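Local coordinates for protein polymeric Immunoglobulin Receptor (Oncorhynchus mykiss, PDB 5F1S) that probably binds polymeric immunoglobulins through its immunoglobulin-like ectodomain, the part corresponding to secretory component, in mucosal immunity, at residues Glu12-Tyr22 and Gln71-Lys82; Val110-Asn118 and Val131-Tyr139. All coordinates share one frame; numbering follows the deposited sequence.

How the interactions relate
Interaction 1 comes first along the chain and pairs strands 16-22 and 72-77, inner neighbours in one sheet of the first V-set domain. Interaction 2 follows: 110-118 runs off the end of strand 103-111, the last of that domain, passes through a short linker and becomes strand 114-116, the edge strand laid against 129-135 in the second domain. The two centres lie 19 Å apart, yet the contacts touch. E12 N reaches I111 O at 2.8 Å, a probable hydrogen bond within the first domain. Across the boundary R14 NH1 probably bonds to Y135 O (2.9 Å), R14 NH2 bonds to K177 O, and E12 and Q137 share a backbone hydrogen bond, joining the domains beyond the linker.

Interaction 1: residues Glu12-Tyr22 and Gln71-Lys82; sequences EGRSVMIPCHY and QVFTVTMTELQK
With CG set between its own backbone N and carbonyl carbon (chi1 62°), F73 folds its ring back across the strand pair beneath C20, whose SG lies anti to the carbonyl carbon (chi1 -64°). The setting is the B-E strand pair of an immunoglobulin V-set domain, and C20 is half of the intersheet disulfide with C90. C20 CB stands 3.4 Å from the F73 ring centroid, almost straight over the face, while C20 SG approaches the same ring obliquely. At the edge of that ring comes Y22, with CD2 3.7 Å from F73 CD1; the Y22 hydroxyl goes on to D66. Cut back to an alanine, position F73 would probably leave a gap beside the disulfide, with C20 CB and Y22 CD2 deprived of their aromatic neighbour. H21, P19, M17, V72, T74 and T76 point to the reverse face of the sheet, where V72 CG2 sits over the centre of the H21 imidazole at 3.7 Å. Paired backbone bonds hold V16, I18 and C20 antiparallel to M77, V75 and F73. At the end of the pair, V16 CG1 meets L80 CD1 at 3.8 Å. G13, at a positive phi, donates its N-H to L80 O (2.8 Å). E12, extended beyond CG, accepts K82 N at OE2 on the anti side of the carboxylate, 2.9 Å away and 34° out of its plane.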
loop_
_atom_site.group_PDB
_atom_site.type_symbol
_atom_site.label_atom_id
_atom_site.label_comp_id
_atom_site.label_asym_id
_atom_site.label_seq_id
_atom_site.Cartn_x
_atom_site.Cartn_y
_atom_site.Cartn_z
ATOM N N GLU A 12 -5.815 -2.898 -3.822
ATOM C CA GLU A 12 -7.109 -3.439 -3.423
ATOM C C GLU A 12 -6.934 -4.612 -2.475
ATOM O O GLU A 12 -6.107 -5.496 -2.694
ATOM C CB GLU A 12 -7.898 -3.885 -4.655
ATOM C CG GLU A 12 -9.348 -4.151 -4.387
ATOM C CD GLU A 12 -10.147 -4.500 -5.653
ATOM O OE1 GLU A 12 -9.596 -5.248 -6.494
ATOM O OE2 GLU A 12 -11.308 -4.045 -5.789
ATOM N N GLY A 13 -7.689 -4.583 -1.382
ATOM C CA GLY A 13 -7.582 -5.587 -0.353
ATOM C C GLY A 13 -6.826 -5.163 0.888
ATOM O O GLY A 13 -7.003 -5.784 1.930
ATOM N N ARG A 14 -5.957 -4.165 0.793
ATOM C CA ARG A 14 -5.186 -3.685 1.915
ATOM C C ARG A 14 -5.999 -2.698 2.755
ATOM O O ARG A 14 -7.101 -2.268 2.406
ATOM C CB ARG A 14 -3.908 -2.981 1.438
ATOM C CG ARG A 14 -2.844 -3.794 0.608
ATOM C CD ARG A 14 -2.237 -4.871 1.367
ATOM N NE ARG A 14 -0.854 -5.230 0.933
ATOM C CZ ARG A 14 -0.559 -5.895 -0.191
ATOM N NH1 ARG A 14 -1.488 -6.230 -1.071
ATOM N NH2 ARG A 14 0.681 -6.235 -0.449
ATOM N N SER A 15 -5.432 -2.367 3.900
ATOM C CA SER A 15 -6.053 -1.474 4.872
ATOM C C SER A 15 -5.284 -0.171 4.893
ATOM O O SER A 15 -4.107 -0.143 4.533
ATOM C CB SER A 15 -6.011 -2.106 6.265
ATOM O OG SER A 15 -6.801 -3.271 6.257
ATOM N N VAL A 16 -5.932 0.909 5.352
ATOM C CA VAL A 16 -5.233 2.152 5.641
ATOM C C VAL A 16 -5.537 2.596 7.065
ATOM O O VAL A 16 -6.607 2.328 7.607
ATOM C CB VAL A 16 -5.575 3.296 4.661
ATOM C CG1 VAL A 16 -5.100 2.949 3.236
ATOM C CG2 VAL A 16 -7.049 3.623 4.677
ATOM N N MET A 17 -4.572 3.290 7.646
ATOM C CA MET A 17 -4.673 3.865 8.982
ATOM C C MET A 17 -4.367 5.343 8.816
ATOM O O MET A 17 -3.235 5.685 8.463
ATOM C CB MET A 17 -3.690 3.211 9.963
ATOM C CG MET A 17 -3.754 3.822 11.331
ATOM S SD MET A 17 -2.444 3.056 12.426
ATOM C CE MET A 17 -1.018 3.735 11.776
ATOM N N ILE A 18 -5.361 6.198 9.041
ATOM C CA ILE A 18 -5.304 7.610 8.686
ATOM C C ILE A 18 -5.355 8.421 9.977
ATOM O O ILE A 18 -6.380 8.387 10.667
ATOM C CB ILE A 18 -6.465 8.004 7.759
ATOM C CG1 ILE A 18 -6.302 7.205 6.462
ATOM C CG2 ILE A 18 -6.471 9.476 7.513
ATOM C CD1 ILE A 18 -7.549 7.170 5.649
ATOM N N PRO A 19 -4.323 9.211 10.282
ATOM C CA PRO A 19 -4.411 10.170 11.405
ATOM C C PRO A 19 -5.097 11.458 10.993
ATOM O O PRO A 19 -4.667 12.135 10.043
ATOM C CB PRO A 19 -2.942 10.429 11.757
ATOM C CG PRO A 19 -2.238 10.358 10.375
ATOM C CD PRO A 19 -2.988 9.264 9.632
ATOM N N CYS A 20 -6.042 11.885 11.825
ATOM C CA CYS A 20 -6.688 13.180 11.722
ATOM C C CYS A 20 -6.269 13.960 12.953
ATOM O O CYS A 20 -6.863 13.778 14.030
ATOM C CB CYS A 20 -8.207 13.036 11.669
ATOM S SG CYS A 20 -8.877 12.151 10.202
ATOM N N HIS A 21 -5.273 14.821 12.793
ATOM C CA HIS A 21 -4.744 15.604 13.900
ATOM C C HIS A 21 -5.568 16.882 14.049
ATOM O O HIS A 21 -6.053 17.454 13.075
ATOM C CB HIS A 21 -3.260 15.950 13.720
ATOM C CG HIS A 21 -2.329 14.792 13.982
ATOM N ND1 HIS A 21 -1.780 14.521 15.223
ATOM C CD2 HIS A 21 -1.880 13.831 13.156
ATOM C CE1 HIS A 21 -1.018 13.443 15.135
ATOM N NE2 HIS A 21 -1.049 13.024 13.885
ATOM N N TYR A 22 -5.743 17.321 15.289
ATOM C CA TYR A 22 -6.583 18.487 15.507
ATOM C C TYR A 22 -6.034 19.343 16.634
ATOM O O TYR A 22 -5.267 18.892 17.483
ATOM C CB TYR A 22 -8.014 18.104 15.824
ATOM C CG TYR A 22 -8.183 17.119 16.933
ATOM C CD1 TYR A 22 -8.307 17.544 18.249
ATOM C CD2 TYR A 22 -8.235 15.753 16.685
ATOM C CE1 TYR A 22 -8.520 16.626 19.291
ATOM C CE2 TYR A 22 -8.417 14.812 17.740
ATOM C CZ TYR A 22 -8.576 15.290 19.037
ATOM O OH TYR A 22 -8.832 14.421 20.079
ATOM N N GLN A 71 -4.321 14.262 20.699
ATOM C CA GLN A 71 -4.879 15.278 19.808
ATOM C C GLN A 71 -4.957 14.751 18.379
ATOM O O GLN A 71 -4.660 15.444 17.402
ATOM C CB GLN A 71 -4.072 16.588 19.886
ATOM C CG GLN A 71 -4.235 17.222 21.306
ATOM C CD GLN A 71 -3.298 18.366 21.572
ATOM O OE1 GLN A 71 -2.710 18.930 20.670
ATOM N NE2 GLN A 71 -3.142 18.702 22.840
ATOM N N VAL A 72 -5.363 13.508 18.269
ATOM C CA VAL A 72 -5.517 12.864 16.973
ATOM C C VAL A 72 -6.638 11.849 17.100
ATOM O O VAL A 72 -6.764 11.173 18.127
ATOM C CB VAL A 72 -4.199 12.217 16.516
ATOM C CG1 VAL A 72 -3.671 11.196 17.547
ATOM C CG2 VAL A 72 -4.324 11.565 15.108
ATOM N N PHE A 73 -7.440 11.735 16.064
ATOM C CA PHE A 73 -8.288 10.561 15.911
ATOM C C PHE A 73 -7.839 9.798 14.680
ATOM O O PHE A 73 -7.472 10.391 13.674
ATOM C CB PHE A 73 -9.789 10.917 15.886
ATOM C CG PHE A 73 -10.284 11.814 14.743
ATOM C CD1 PHE A 73 -10.258 13.205 14.870
ATOM C CD2 PHE A 73 -10.873 11.267 13.606
ATOM C CE1 PHE A 73 -10.802 14.038 13.870
ATOM C CE2 PHE A 73 -11.419 12.092 12.595
ATOM C CZ PHE A 73 -11.386 13.474 12.735
ATOM N N THR A 74 -7.830 8.475 14.798
ATOM C CA THR A 74 -7.300 7.595 13.776
ATOM C C THR A 74 -8.466 6.839 13.163
ATOM O O THR A 74 -9.298 6.261 13.886
ATOM C CB THR A 74 -6.297 6.628 14.406
ATOM O OG1 THR A 74 -5.271 7.366 15.072
ATOM C CG2 THR A 74 -5.606 5.749 13.349
ATOM N N VAL A 75 -8.540 6.861 11.828
ATOM C CA VAL A 75 -9.574 6.167 11.096
ATOM C C VAL A 75 -8.926 5.005 10.354
ATOM O O VAL A 75 -7.940 5.191 9.655
ATOM C CB VAL A 75 -10.309 7.112 10.134
ATOM C CG1 VAL A 75 -11.352 6.332 9.359
ATOM C CG2 VAL A 75 -10.969 8.273 10.886
ATOM N N THR A 76 -9.436 3.795 10.561
ATOM C CA THR A 76 -8.912 2.618 9.889
ATOM C C THR A 76 -9.966 2.114 8.913
ATOM O O THR A 76 -11.108 1.853 9.296
ATOM C CB THR A 76 -8.550 1.527 10.911
ATOM O OG1 THR A 76 -7.581 2.065 11.807
ATOM C CG2 THR A 76 -7.986 0.277 10.214
ATOM N N MET A 77 -9.591 1.969 7.652
ATOM C CA MET A 77 -10.478 1.409 6.655
ATOM C C MET A 77 -9.823 0.120 6.183
ATOM O O MET A 77 -8.641 0.110 5.804
ATOM C CB MET A 77 -10.733 2.370 5.468
ATOM C CG MET A 77 -11.394 3.686 5.891
ATOM S SD MET A 77 -11.672 4.720 4.428
ATOM C CE MET A 77 -13.059 3.912 3.880
ATOM N N THR A 78 -10.570 -0.963 6.231
ATOM C CA THR A 78 -9.999 -2.276 5.948
ATOM C C THR A 78 -10.514 -2.842 4.629
ATOM O O THR A 78 -11.599 -2.499 4.126
ATOM C CB THR A 78 -10.310 -3.274 7.095
ATOM O OG1 THR A 78 -11.730 -3.436 7.191
ATOM C CG2 THR A 78 -9.751 -2.748 8.445
ATOM N N GLU A 79 -9.711 -3.737 4.067
ATOM C CA GLU A 79 -10.127 -4.508 2.899
ATOM C C GLU A 79 -10.685 -3.581 1.818
ATOM O O GLU A 79 -11.767 -3.791 1.262
ATOM C CB GLU A 79 -11.160 -5.572 3.274
ATOM C CG GLU A 79 -10.849 -6.382 4.532
ATOM C CD GLU A 79 -10.177 -7.699 4.253
ATOM O OE1 GLU A 79 -9.741 -7.931 3.104
ATOM O OE2 GLU A 79 -10.088 -8.516 5.193
ATOM N N LEU A 80 -9.919 -2.543 1.498
ATOM C CA LEU A 80 -10.419 -1.532 0.585
ATOM C C LEU A 80 -10.668 -2.117 -0.794
ATOM O O LEU A 80 -9.840 -2.861 -1.320
ATOM C CB LEU A 80 -9.423 -0.386 0.477
ATOM C CG LEU A 80 -9.484 0.544 1.685
ATOM C CD1 LEU A 80 -8.235 1.418 1.720
ATOM C CD2 LEU A 80 -10.735 1.440 1.617
ATOM N N GLN A 81 -11.779 -1.718 -1.395
ATOM C CA GLN A 81 -12.171 -2.141 -2.731
ATOM C C GLN A 81 -11.995 -1.005 -3.721
ATOM O O GLN A 81 -12.005 0.173 -3.371
ATOM C CB GLN A 81 -13.627 -2.618 -2.707
ATOM C CG GLN A 81 -13.846 -3.763 -1.734
ATOM C CD GLN A 81 -13.026 -4.969 -2.061
ATOM O OE1 GLN A 81 -13.296 -5.647 -3.047
ATOM N NE2 GLN A 81 -12.044 -5.264 -1.240
ATOM N N LYS A 82 -11.879 -1.344 -5.011
ATOM C CA LYS A 82 -11.671 -0.287 -5.987
ATOM C C LYS A 82 -12.776 0.766 -5.898
ATOM O O LYS A 82 -12.532 1.967 -6.051
ATOM C CB LYS A 82 -11.613 -0.876 -7.392
ATOM C CG LYS A 82 -11.230 0.185 -8.416
ATOM C CD LYS A 82 -11.032 -0.351 -9.812
ATOM C CE LYS A 82 -10.642 0.829 -10.744
ATOM N NZ LYS A 82 -10.449 0.386 -12.148
HETATM O O HOH W 1 -7.464 -5.194 4.842
HETATM O O HOH W 2 -7.598 -8.687 2.256
HETATM O O HOH W 3 -2.467 17.306 16.986
#

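Interaction 2: residues Val110-Asn118 and Val131-Tyr139; sequences VIQGLSVVN and VQCLYSQGY
The domain junction ends and the second immunoglobulin domain begins at this contact, where G113 meets S136 and Y139. G113 N donates to S136 OG at 3.0 Å, and G113 O takes S136 N in return at 2.9 Å, nearly in line with the carbonyl. With OG between its backbone N and carbonyl carbon (chi1 64°), S136 puts the hydroxyl within reach of G113 N; the same OG lies in the plane of the Y139 ring, at its edge. Y139 CE2 also comes within 3.6 Å of G113 CA; at this residue's backbone angles a CB would be jammed against the carbonyl O of Q112. From L114 onward the pairing is a regular antiparallel one: strand A, at the edge of one sheet of a V-set sandwich, against strand B, which carries C133 of the disulfide to C196. S115 and L134 form the hydrogen-bonded pair, L134 N to S115 O being 2.8 Å, and S115 OG touches L134 CB and CD1, both at 3.5 Å. L114 and V116 turn to the other face with Y135 and C133. There L114 CG rests 3.9 Å from Y135 CB, and V116 CG2 lies 4.0 Å from V131 CG1. Beyond them a water accepts from both N118 N and Q132 N.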
loop_
_atom_site.group_PDB
_atom_site.type_symbol
_atom_site.label_atom_id
_atom_site.label_comp_id
_atom_site.label_asym_id
_atom_site.label_seq_id
_atom_site.Cartn_x
_atom_site.Cartn_y
_atom_site.Cartn_z
ATOM N N VAL A 110 -7.679 3.357 -4.777
ATOM C CA VAL A 110 -7.530 1.934 -4.521
ATOM C C VAL A 110 -7.255 1.270 -5.862
ATOM O O VAL A 110 -8.092 1.314 -6.762
ATOM C CB VAL A 110 -8.773 1.335 -3.860
ATOM C CG1 VAL A 110 -8.509 -0.136 -3.505
ATOM C CG2 VAL A 110 -9.107 2.075 -2.606
ATOM N N ILE A 111 -6.097 0.644 -5.984
ATOM C CA ILE A 111 -5.606 0.235 -7.293
ATOM C C ILE A 111 -5.556 -1.279 -7.408
ATOM O O ILE A 111 -5.297 -2.014 -6.447
ATOM C CB ILE A 111 -4.222 0.852 -7.584
ATOM C CG1 ILE A 111 -3.240 0.503 -6.537
ATOM C CG2 ILE A 111 -4.347 2.380 -7.623
ATOM C CD1 ILE A 111 -1.834 1.149 -6.801
ATOM N N GLN A 112 -5.710 -1.740 -8.642
ATOM C CA GLN A 112 -5.571 -3.152 -8.965
ATOM C C GLN A 112 -4.297 -3.360 -9.764
ATOM O O GLN A 112 -4.057 -2.646 -10.742
ATOM C CB GLN A 112 -6.785 -3.626 -9.747
ATOM C CG GLN A 112 -8.105 -3.385 -9.010
ATOM C CD GLN A 112 -9.308 -3.793 -9.824
ATOM O OE1 GLN A 112 -9.406 -3.467 -11.015
ATOM N NE2 GLN A 112 -10.249 -4.465 -9.186
ATOM N N GLY A 113 -3.501 -4.319 -9.336
ATOM C CA GLY A 113 -2.257 -4.670 -9.970
ATOM C C GLY A 113 -1.178 -4.965 -8.970
ATOM O O GLY A 113 -1.426 -5.572 -7.911
ATOM N N LEU A 114 0.055 -4.545 -9.306
ATOM C CA LEU A 114 1.233 -4.917 -8.546
ATOM C C LEU A 114 2.017 -3.673 -8.193
ATOM O O LEU A 114 1.938 -2.652 -8.898
ATOM C CB LEU A 114 2.188 -5.885 -9.294
ATOM C CG LEU A 114 1.639 -7.317 -9.415
ATOM C CD1 LEU A 114 0.664 -7.390 -10.539
ATOM C CD2 LEU A 114 2.799 -8.264 -9.626
ATOM N N SER A 115 2.764 -3.752 -7.099
ATOM C CA SER A 115 3.721 -2.691 -6.750
ATOM C C SER A 115 4.949 -3.321 -6.129
ATOM O O SER A 115 4.995 -4.521 -5.855
ATOM C CB SER A 115 3.109 -1.677 -5.773
ATOM O OG SER A 115 2.932 -2.303 -4.520
ATOM N N VAL A 116 5.969 -2.524 -5.884
ATOM C CA VAL A 116 7.186 -3.084 -5.321
ATOM C C VAL A 116 7.656 -2.194 -4.201
ATOM O O VAL A 116 7.539 -0.965 -4.285
ATOM C CB VAL A 116 8.251 -3.277 -6.418
ATOM C CG1 VAL A 116 8.665 -1.946 -7.021
ATOM C CG2 VAL A 116 9.423 -4.027 -5.888
ATOM N N VAL A 117 8.128 -2.828 -3.121
ATOM C CA VAL A 117 8.601 -2.073 -1.970
ATOM C C VAL A 117 9.747 -1.164 -2.391
ATOM O O VAL A 117 9.673 0.062 -2.266
ATOM C CB VAL A 117 9.017 -3.022 -0.824
ATOM C CG1 VAL A 117 9.695 -2.232 0.291
ATOM C CG2 VAL A 117 7.795 -3.833 -0.247
ATOM N N ASN A 118 10.802 -1.749 -2.960
ATOM C CA ASN A 118 11.922 -0.957 -3.454
ATOM C C ASN A 118 12.163 -1.327 -4.908
ATOM O O ASN A 118 12.536 -2.468 -5.195
ATOM C CB ASN A 118 13.172 -1.219 -2.602
ATOM C CG ASN A 118 14.354 -0.320 -2.977
ATOM O OD1 ASN A 118 14.198 0.720 -3.648
ATOM N ND2 ASN A 118 15.559 -0.724 -2.535
ATOM N N VAL A 131 13.651 -9.162 -3.444
ATOM C CA VAL A 131 12.700 -8.219 -4.009
ATOM C C VAL A 131 11.342 -8.604 -3.458
ATOM O O VAL A 131 10.973 -9.784 -3.508
ATOM C CB VAL A 131 12.691 -8.302 -5.545
ATOM C CG1 VAL A 131 11.640 -7.382 -6.147
ATOM C CG2 VAL A 131 14.072 -8.029 -6.147
ATOM N N GLN A 132 10.594 -7.635 -2.957
ATOM C CA GLN A 132 9.271 -7.927 -2.420
ATOM C C GLN A 132 8.224 -7.320 -3.339
ATOM O O GLN A 132 8.066 -6.094 -3.402
ATOM C CB GLN A 132 9.072 -7.426 -0.995
ATOM C CG GLN A 132 7.758 -8.079 -0.439
ATOM C CD GLN A 132 7.586 -7.945 1.063
ATOM O OE1 GLN A 132 8.496 -7.517 1.771
ATOM N NE2 GLN A 132 6.418 -8.327 1.551
ATOM N N CYS A 133 7.541 -8.180 -4.078
ATOM C CA CYS A 133 6.513 -7.771 -5.009
ATOM C C CYS A 133 5.157 -7.872 -4.328
ATOM O O CYS A 133 4.771 -8.950 -3.863
ATOM C CB CYS A 133 6.502 -8.645 -6.250
ATOM S SG CYS A 133 8.135 -9.146 -6.992
ATOM N N LEU A 134 4.426 -6.782 -4.308
ATOM C CA LEU A 134 3.111 -6.727 -3.694
ATOM C C LEU A 134 2.029 -6.824 -4.753
ATOM O O LEU A 134 2.214 -6.386 -5.886
ATOM C CB LEU A 134 2.931 -5.420 -2.941
ATOM C CG LEU A 134 4.097 -5.059 -2.017
ATOM C CD1 LEU A 134 3.797 -3.676 -1.423
ATOM C CD2 LEU A 134 4.218 -6.065 -0.907
ATOM N N TYR A 135 0.885 -7.409 -4.391
ATOM C CA TYR A 135 -0.184 -7.481 -5.370
ATOM C C TYR A 135 -1.553 -7.364 -4.725
ATOM O O TYR A 135 -1.722 -7.639 -3.542
ATOM C CB TYR A 135 -0.098 -8.772 -6.186
ATOM C CG TYR A 135 -0.179 -10.017 -5.390
ATOM C CD1 TYR A 135 -1.412 -10.528 -4.986
ATOM C CD2 TYR A 135 0.946 -10.691 -5.035
ATOM C CE1 TYR A 135 -1.488 -11.696 -4.266
ATOM C CE2 TYR A 135 0.884 -11.868 -4.294
ATOM C CZ TYR A 135 -0.348 -12.363 -3.936
ATOM O OH TYR A 135 -0.412 -13.528 -3.214
ATOM N N SER A 136 -2.512 -6.881 -5.512
ATOM C CA SER A 136 -3.869 -6.645 -5.051
ATOM C C SER A 136 -4.677 -7.943 -5.071
ATOM O O SER A 136 -4.267 -8.968 -5.651
ATOM C CB SER A 136 -4.562 -5.595 -5.894
ATOM O OG SER A 136 -4.724 -6.020 -7.237
ATOM N N GLN A 137 -5.863 -7.864 -4.463
ATOM C CA GLN A 137 -6.576 -9.085 -4.059
ATOM C C GLN A 137 -6.926 -9.964 -5.239
ATOM O O GLN A 137 -7.015 -11.190 -5.093
ATOM C CB GLN A 137 -7.877 -8.768 -3.299
ATOM C CG GLN A 137 -8.864 -8.054 -4.150
ATOM C CD GLN A 137 -10.062 -7.501 -3.385
ATOM O OE1 GLN A 137 -9.978 -7.248 -2.181
ATOM N NE2 GLN A 137 -11.167 -7.272 -4.100
ATOM N N GLY A 138 -7.127 -9.373 -6.402
ATOM C CA GLY A 138 -7.540 -10.154 -7.541
ATOM C C GLY A 138 -6.469 -11.043 -8.114
ATOM O O GLY A 138 -6.778 -11.814 -9.034
ATOM N N TYR A 139 -5.219 -10.927 -7.651
ATOM C CA TYR A 139 -4.128 -11.744 -8.165
ATOM C C TYR A 139 -3.741 -12.884 -7.237
ATOM O O TYR A 139 -2.737 -13.567 -7.477
ATOM C CB TYR A 139 -2.917 -10.842 -8.472
ATOM C CG TYR A 139 -3.253 -9.903 -9.624
ATOM C CD1 TYR A 139 -3.249 -10.361 -10.920
ATOM C CD2 TYR A 139 -3.632 -8.586 -9.413
ATOM C CE1 TYR A 139 -3.582 -9.551 -11.978
ATOM C CE2 TYR A 139 -3.980 -7.764 -10.457
ATOM C CZ TYR A 139 -3.939 -8.253 -11.751
ATOM O OH TYR A 139 -4.283 -7.470 -12.820
HETATM O O HOH W 4 11.795 -4.655 -3.407
#